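Local atomic coordinates of protein-glutamine gamma-glutamyltransferase (Pseudomonas aeruginosa PAO1, PDB entry 6G49), a protein that shows transglutaminase activity in vitro, joining protein glutamine and lysine side chains with release of ammonia, and is critical for the viability of its bacterium. Residues I112-A123 against H141-L152. Numbering follows the deposited sequence. Where two conformers were deposited one is given.
Sequences IMQPSSQPWLFA and HLQRRQPVEQRL. With PO4 (phosphate ion), chain F; PO4 (phosphate ion), chain G.
Two connections of the periplasmic domain, each passing from one antiparallel sheet to another, run antiparallel here, M113 pairing with L152 at one end and W120 with Q143 at the other. The site lies away from the predicted catalytic residues. M113 and L152 exchange backbone bonds, M113 N to L152 O (2.9 Å) being nearly straight. At the other end P119 has no N-H to offer its neighbour but keeps its carbonyl, and R144 N reaches P119 O at 2.8 Å from above the carbonyl plane.

Between the paired ends the loops grip each other through V148. Its carbonyl oxygen accepts S116 N and S117 N, both at 2.9 Å and from opposite faces of the carbonyl plane, while its N-H goes back to Q118 O. The S116 hydroxyl folds over its own backbone (chi1 64°) to accept Q118 N, an ST turn that shapes the bend. S117 OG donates to E149 OE1 at 2.8 Å, on the syn side of the carboxylate.

Branched and flexible apolar chains suit the interior: L121 CD2 lies against V148 CG2 and, at 3.8 Å, L152 CD2, crossing both side chains at about right angles, and the M113 methyl reaches the same valine branch. Y154 of strand 152-158 also touches M113 and L121.

The long, extended R144 brings NH2 to a phosphate, probably from the crystallisation liquor, that E149 N also binds; R151 NE holds a second one elsewhere.

Near W120, H141 presents ND1 to D139, and its NE2 donates in the ring plane to a lone pair of Q143 OE1 (2.7 Å). This helps hold the amide beside the indole; in the W120 conformer given, one of two deposited, a water accepts from both W120 NE1 and Q143 NE2.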
loop_
_atom_site.group_PDB
_atom_site.type_symbol
_atom_site.label_atom_id
_atom_site.label_comp_id
_atom_site.label_asym_id
_atom_site.label_seq_id
_atom_site.Cartn_x
_atom_site.Cartn_y
_atom_site.Cartn_z
ATOM N N ILE A 112 -11.797 -6.085 -15.325
ATOM C CA ILE A 112 -11.426 -7.441 -15.839
ATOM C C ILE A 112 -9.970 -7.690 -15.421
ATOM O O ILE A 112 -9.086 -6.976 -15.855
ATOM C CB ILE A 112 -11.674 -7.636 -17.345
ATOM C CG1 ILE A 112 -11.373 -9.085 -17.742
ATOM C CG2 ILE A 112 -10.911 -6.656 -18.238
ATOM C CD1 ILE A 112 -11.771 -9.429 -19.170
ATOM N N MET A 113 -9.799 -8.702 -14.572
ATOM C CA MET A 113 -8.513 -9.080 -14.004
ATOM C C MET A 113 -7.957 -10.244 -14.818
ATOM O O MET A 113 -8.646 -11.180 -15.108
ATOM C CB MET A 113 -8.765 -9.573 -12.572
ATOM C CG MET A 113 -7.773 -9.217 -11.618
ATOM S SD MET A 113 -8.373 -9.841 -9.988
ATOM C CE MET A 113 -6.910 -10.831 -9.677
ATOM N N GLN A 114 -6.674 -10.198 -15.064
ATOM C CA GLN A 114 -5.946 -11.340 -15.590
ATOM C C GLN A 114 -5.701 -12.309 -14.450
ATOM O O GLN A 114 -5.712 -11.943 -13.266
ATOM C CB GLN A 114 -4.611 -10.894 -16.158
ATOM C CG GLN A 114 -4.696 -9.897 -17.301
ATOM C CD GLN A 114 -5.386 -10.530 -18.482
ATOM O OE1 GLN A 114 -4.893 -11.502 -19.088
ATOM N NE2 GLN A 114 -6.587 -10.065 -18.702
ATOM N N PRO A 115 -5.461 -13.593 -14.745
ATOM C CA PRO A 115 -5.118 -14.539 -13.681
ATOM C C PRO A 115 -3.904 -14.059 -12.870
ATOM O O PRO A 115 -2.928 -13.581 -13.447
ATOM C CB PRO A 115 -4.742 -15.812 -14.465
ATOM C CG PRO A 115 -5.497 -15.679 -15.741
ATOM C CD PRO A 115 -5.471 -14.204 -16.077
ATOM N N SER A 116 -4.081 -14.102 -11.541
ATOM C CA SER A 116 -3.029 -13.714 -10.570
ATOM C C SER A 116 -2.448 -14.924 -9.803
ATOM O O SER A 116 -1.406 -14.787 -9.168
ATOM C CB SER A 116 -3.574 -12.729 -9.590
ATOM O OG SER A 116 -4.577 -13.333 -8.829
ATOM N N SER A 117 -3.163 -16.040 -9.811
ATOM C CA SER A 117 -2.923 -17.175 -8.939
ATOM C C SER A 117 -2.906 -16.761 -7.467
ATOM O O SER A 117 -2.265 -17.418 -6.643
ATOM C CB SER A 117 -1.643 -17.890 -9.344
ATOM O OG SER A 117 -1.776 -18.447 -10.628
ATOM N N GLN A 118 -3.623 -15.690 -7.111
ATOM C CA GLN A 118 -3.774 -15.225 -5.770
ATOM C C GLN A 118 -5.231 -14.877 -5.501
ATOM O O GLN A 118 -6.003 -14.564 -6.424
ATOM C CB GLN A 118 -2.853 -14.036 -5.441
ATOM C CG GLN A 118 -1.371 -14.293 -5.618
ATOM C CD GLN A 118 -0.816 -15.208 -4.545
ATOM O OE1 GLN A 118 -1.515 -15.659 -3.640
ATOM N NE2 GLN A 118 0.501 -15.384 -4.600
ATOM N N PRO A 119 -5.701 -14.931 -4.251
ATOM C CA PRO A 119 -7.107 -14.679 -3.952
ATOM C C PRO A 119 -7.525 -13.255 -3.588
ATOM O O PRO A 119 -8.268 -13.084 -2.656
ATOM C CB PRO A 119 -7.298 -15.595 -2.732
ATOM C CG PRO A 119 -6.018 -15.492 -1.949
ATOM C CD PRO A 119 -4.962 -15.369 -3.034
ATOM N N TRP A 120 -6.920 -12.230 -4.209
ATOM C CA TRP A 120 -7.136 -10.826 -3.918
ATOM C C TRP A 120 -7.751 -10.165 -5.146
ATOM O O TRP A 120 -7.207 -10.377 -6.252
ATOM C CB TRP A 120 -5.817 -10.120 -3.540
ATOM C CG TRP A 120 -5.071 -10.948 -2.533
ATOM C CD1 TRP A 120 -5.595 -11.500 -1.400
ATOM C CD2 TRP A 120 -3.682 -11.334 -2.568
ATOM N NE1 TRP A 120 -4.629 -12.217 -0.739
ATOM C CE2 TRP A 120 -3.450 -12.148 -1.431
ATOM C CE3 TRP A 120 -2.608 -11.080 -3.430
ATOM C CZ2 TRP A 120 -2.206 -12.714 -1.154
ATOM C CZ3 TRP A 120 -1.386 -11.679 -3.187
ATOM C CH2 TRP A 120 -1.185 -12.486 -2.058
ATOM N N LEU A 121 -8.830 -9.409 -4.966
ATOM C CA LEU A 121 -9.331 -8.573 -6.052
ATOM C C LEU A 121 -8.795 -7.160 -5.828
ATOM O O LEU A 121 -8.729 -6.638 -4.693
ATOM C CB LEU A 121 -10.856 -8.581 -6.050
ATOM C CG LEU A 121 -11.544 -9.930 -6.267
ATOM C CD1 LEU A 121 -13.003 -9.719 -6.636
ATOM C CD2 LEU A 121 -10.844 -10.806 -7.255
ATOM N N PHE A 122 -8.426 -6.522 -6.923
ATOM C CA PHE A 122 -7.877 -5.184 -6.861
ATOM C C PHE A 122 -9.005 -4.151 -6.864
ATOM O O PHE A 122 -9.949 -4.258 -7.675
ATOM C CB PHE A 122 -6.957 -4.953 -8.053
ATOM C CG PHE A 122 -5.981 -6.060 -8.309
ATOM C CD1 PHE A 122 -5.134 -6.486 -7.303
ATOM C CD2 PHE A 122 -5.974 -6.754 -9.514
ATOM C CE1 PHE A 122 -4.314 -7.569 -7.497
ATOM C CE2 PHE A 122 -5.046 -7.750 -9.728
ATOM C CZ PHE A 122 -4.205 -8.153 -8.721
ATOM N N ALA A 123 -8.917 -3.124 -6.027
ATOM C CA ALA A 123 -9.952 -2.104 -5.998
ATOM C C ALA A 123 -9.463 -0.904 -5.212
ATOM O O ALA A 123 -8.685 -1.056 -4.250
ATOM C CB ALA A 123 -11.207 -2.646 -5.341
ATOM N N HIS A 141 -9.001 -5.248 2.607
ATOM C CA HIS A 141 -8.707 -5.826 1.298
ATOM C C HIS A 141 -9.766 -6.886 0.993
ATOM O O HIS A 141 -10.375 -7.441 1.886
ATOM C CB HIS A 141 -7.281 -6.406 1.260
ATOM C CG HIS A 141 -7.177 -7.854 1.559
ATOM N ND1 HIS A 141 -7.182 -8.325 2.845
ATOM C CD2 HIS A 141 -7.018 -8.942 0.774
ATOM C CE1 HIS A 141 -7.073 -9.649 2.825
ATOM N NE2 HIS A 141 -6.984 -10.066 1.564
ATOM N N LEU A 142 -9.930 -7.143 -0.302
ATOM C CA LEU A 142 -10.915 -8.085 -0.816
ATOM C C LEU A 142 -10.274 -9.470 -0.990
ATOM O O LEU A 142 -9.355 -9.637 -1.760
ATOM C CB LEU A 142 -11.384 -7.539 -2.184
ATOM C CG LEU A 142 -12.134 -6.222 -2.181
ATOM C CD1 LEU A 142 -12.278 -5.739 -3.608
ATOM C CD2 LEU A 142 -13.489 -6.378 -1.528
ATOM N N GLN A 143 -10.775 -10.458 -0.239
ATOM C CA GLN A 143 -10.267 -11.805 -0.258
ATOM C C GLN A 143 -11.338 -12.677 -0.927
ATOM O O GLN A 143 -12.476 -12.758 -0.422
ATOM C CB GLN A 143 -9.960 -12.315 1.159
ATOM C CG GLN A 143 -9.294 -13.712 1.182
ATOM C CD GLN A 143 -7.759 -13.711 1.164
ATOM O OE1 GLN A 143 -7.055 -12.679 1.083
ATOM N NE2 GLN A 143 -7.175 -14.910 1.231
ATOM N N ARG A 144 -10.945 -13.347 -1.988
ATOM C CA ARG A 144 -11.763 -14.315 -2.715
ATOM C C ARG A 144 -11.557 -15.708 -2.099
ATOM O O ARG A 144 -10.518 -15.997 -1.541
ATOM C CB ARG A 144 -11.346 -14.316 -4.176
ATOM C CG ARG A 144 -12.335 -14.981 -5.120
ATOM C CD ARG A 144 -11.895 -14.690 -6.548
ATOM N NE ARG A 144 -12.762 -15.308 -7.559
ATOM C CZ ARG A 144 -12.452 -16.384 -8.265
ATOM N NH1 ARG A 144 -11.324 -17.037 -8.065
ATOM N NH2 ARG A 144 -13.254 -16.785 -9.232
ATOM N N ARG A 145 -12.580 -16.571 -2.209
ATOM C CA ARG A 145 -12.470 -17.882 -1.570
ATOM C C ARG A 145 -11.422 -18.754 -2.286
ATOM O O ARG A 145 -10.844 -19.628 -1.651
ATOM C CB ARG A 145 -13.848 -18.542 -1.429
ATOM C CG ARG A 145 -14.293 -18.738 0.020
ATOM C CD ARG A 145 -14.383 -17.484 0.890
ATOM N NE ARG A 145 -13.133 -17.053 1.540
ATOM C CZ ARG A 145 -13.038 -16.126 2.499
ATOM N NH1 ARG A 145 -11.853 -15.762 2.956
ATOM N NH2 ARG A 145 -14.125 -15.564 2.999
ATOM N N GLN A 146 -11.164 -18.532 -3.574
ATOM C CA GLN A 146 -10.170 -19.245 -4.311
ATOM C C GLN A 146 -9.305 -18.258 -5.068
ATOM O O GLN A 146 -9.772 -17.177 -5.489
ATOM C CB GLN A 146 -10.844 -20.166 -5.329
ATOM C CG GLN A 146 -11.622 -21.269 -4.638
ATOM C CD GLN A 146 -12.069 -22.248 -5.684
ATOM O OE1 GLN A 146 -12.903 -21.927 -6.524
ATOM N NE2 GLN A 146 -11.458 -23.421 -5.668
ATOM N N PRO A 147 -8.085 -18.663 -5.432
ATOM C CA PRO A 147 -7.225 -17.793 -6.214
ATOM C C PRO A 147 -7.801 -17.543 -7.606
ATOM O O PRO A 147 -8.481 -18.401 -8.178
ATOM C CB PRO A 147 -5.912 -18.554 -6.361
ATOM C CG PRO A 147 -5.960 -19.619 -5.311
ATOM C CD PRO A 147 -7.429 -19.935 -5.071
ATOM N N VAL A 148 -7.452 -16.393 -8.182
ATOM C CA VAL A 148 -7.940 -16.056 -9.526
ATOM C C VAL A 148 -7.044 -16.722 -10.560
ATOM O O VAL A 148 -5.899 -16.284 -10.800
ATOM C CB VAL A 148 -8.008 -14.527 -9.716
ATOM C CG1 VAL A 148 -8.563 -14.203 -11.089
ATOM C CG2 VAL A 148 -8.878 -13.895 -8.663
ATOM N N GLU A 149 -7.558 -17.820 -11.163
ATOM C CA GLU A 149 -6.790 -18.609 -12.115
ATOM C C GLU A 149 -7.322 -18.475 -13.543
ATOM O O GLU A 149 -6.672 -18.955 -14.460
ATOM C CB GLU A 149 -6.808 -20.091 -11.738
ATOM C CG GLU A 149 -6.289 -20.357 -10.319
ATOM C CD GLU A 149 -4.798 -20.189 -10.163
ATOM O OE1 GLU A 149 -4.118 -19.841 -11.167
ATOM O OE2 GLU A 149 -4.301 -20.372 -9.008
ATOM N N GLN A 150 -8.432 -17.745 -13.712
ATOM C CA GLN A 150 -8.914 -17.416 -15.028
ATOM C C GLN A 150 -9.258 -15.917 -15.041
ATOM O O GLN A 150 -9.535 -15.352 -14.012
ATOM C CB GLN A 150 -10.160 -18.236 -15.316
ATOM C CG GLN A 150 -9.838 -19.671 -15.682
ATOM C CD GLN A 150 -11.135 -20.436 -15.655
ATOM O OE1 GLN A 150 -12.075 -20.121 -16.392
ATOM N NE2 GLN A 150 -11.210 -21.389 -14.742
ATOM N N ARG A 151 -9.361 -15.356 -16.240
ATOM C CA ARG A 151 -9.870 -13.970 -16.335
ATOM C C ARG A 151 -11.174 -13.850 -15.564
ATOM O O ARG A 151 -12.041 -14.720 -15.612
ATOM C CB ARG A 151 -10.038 -13.549 -17.794
ATOM C CG ARG A 151 -8.748 -13.398 -18.565
ATOM C CD ARG A 151 -9.044 -13.279 -20.062
ATOM N NE ARG A 151 -8.038 -13.925 -20.874
ATOM C CZ ARG A 151 -8.116 -15.181 -21.295
ATOM N NH1 ARG A 151 -9.254 -15.864 -21.226
ATOM N NH2 ARG A 151 -7.035 -15.739 -21.784
ATOM N N LEU A 152 -11.374 -12.700 -14.891
ATOM C CA LEU A 152 -12.473 -12.475 -14.057
ATOM C C LEU A 152 -13.005 -11.052 -14.248
ATOM O O LEU A 152 -12.283 -10.070 -14.054
ATOM C CB LEU A 152 -12.070 -12.678 -12.591
ATOM C CG LEU A 152 -13.173 -12.444 -11.575
ATOM C CD1 LEU A 152 -14.271 -13.496 -11.706
ATOM C CD2 LEU A 152 -12.601 -12.453 -10.154
HETATM P P PO4 F . -11.274 -19.688 -10.648
HETATM O O1 PO4 F . -10.933 -20.402 -9.343
HETATM O O2 PO4 F . -10.368 -18.503 -10.951
HETATM O O3 PO4 F . -11.031 -20.572 -11.858
HETATM O O4 PO4 F . -12.762 -19.359 -10.505
HETATM P P PO4 G . -6.553 -11.031 -22.699
HETATM O O1 PO4 G . -6.164 -9.753 -22.006
HETATM O O2 PO4 G . -5.619 -11.173 -23.892
HETATM O O3 PO4 G . -6.326 -12.260 -21.802
HETATM O O4 PO4 G . -7.997 -10.860 -23.206
HETATM O O HOH W 1 -4.246 -14.667 1.005
HETATM O O HOH W 2 -8.250 -5.716 -2.176
#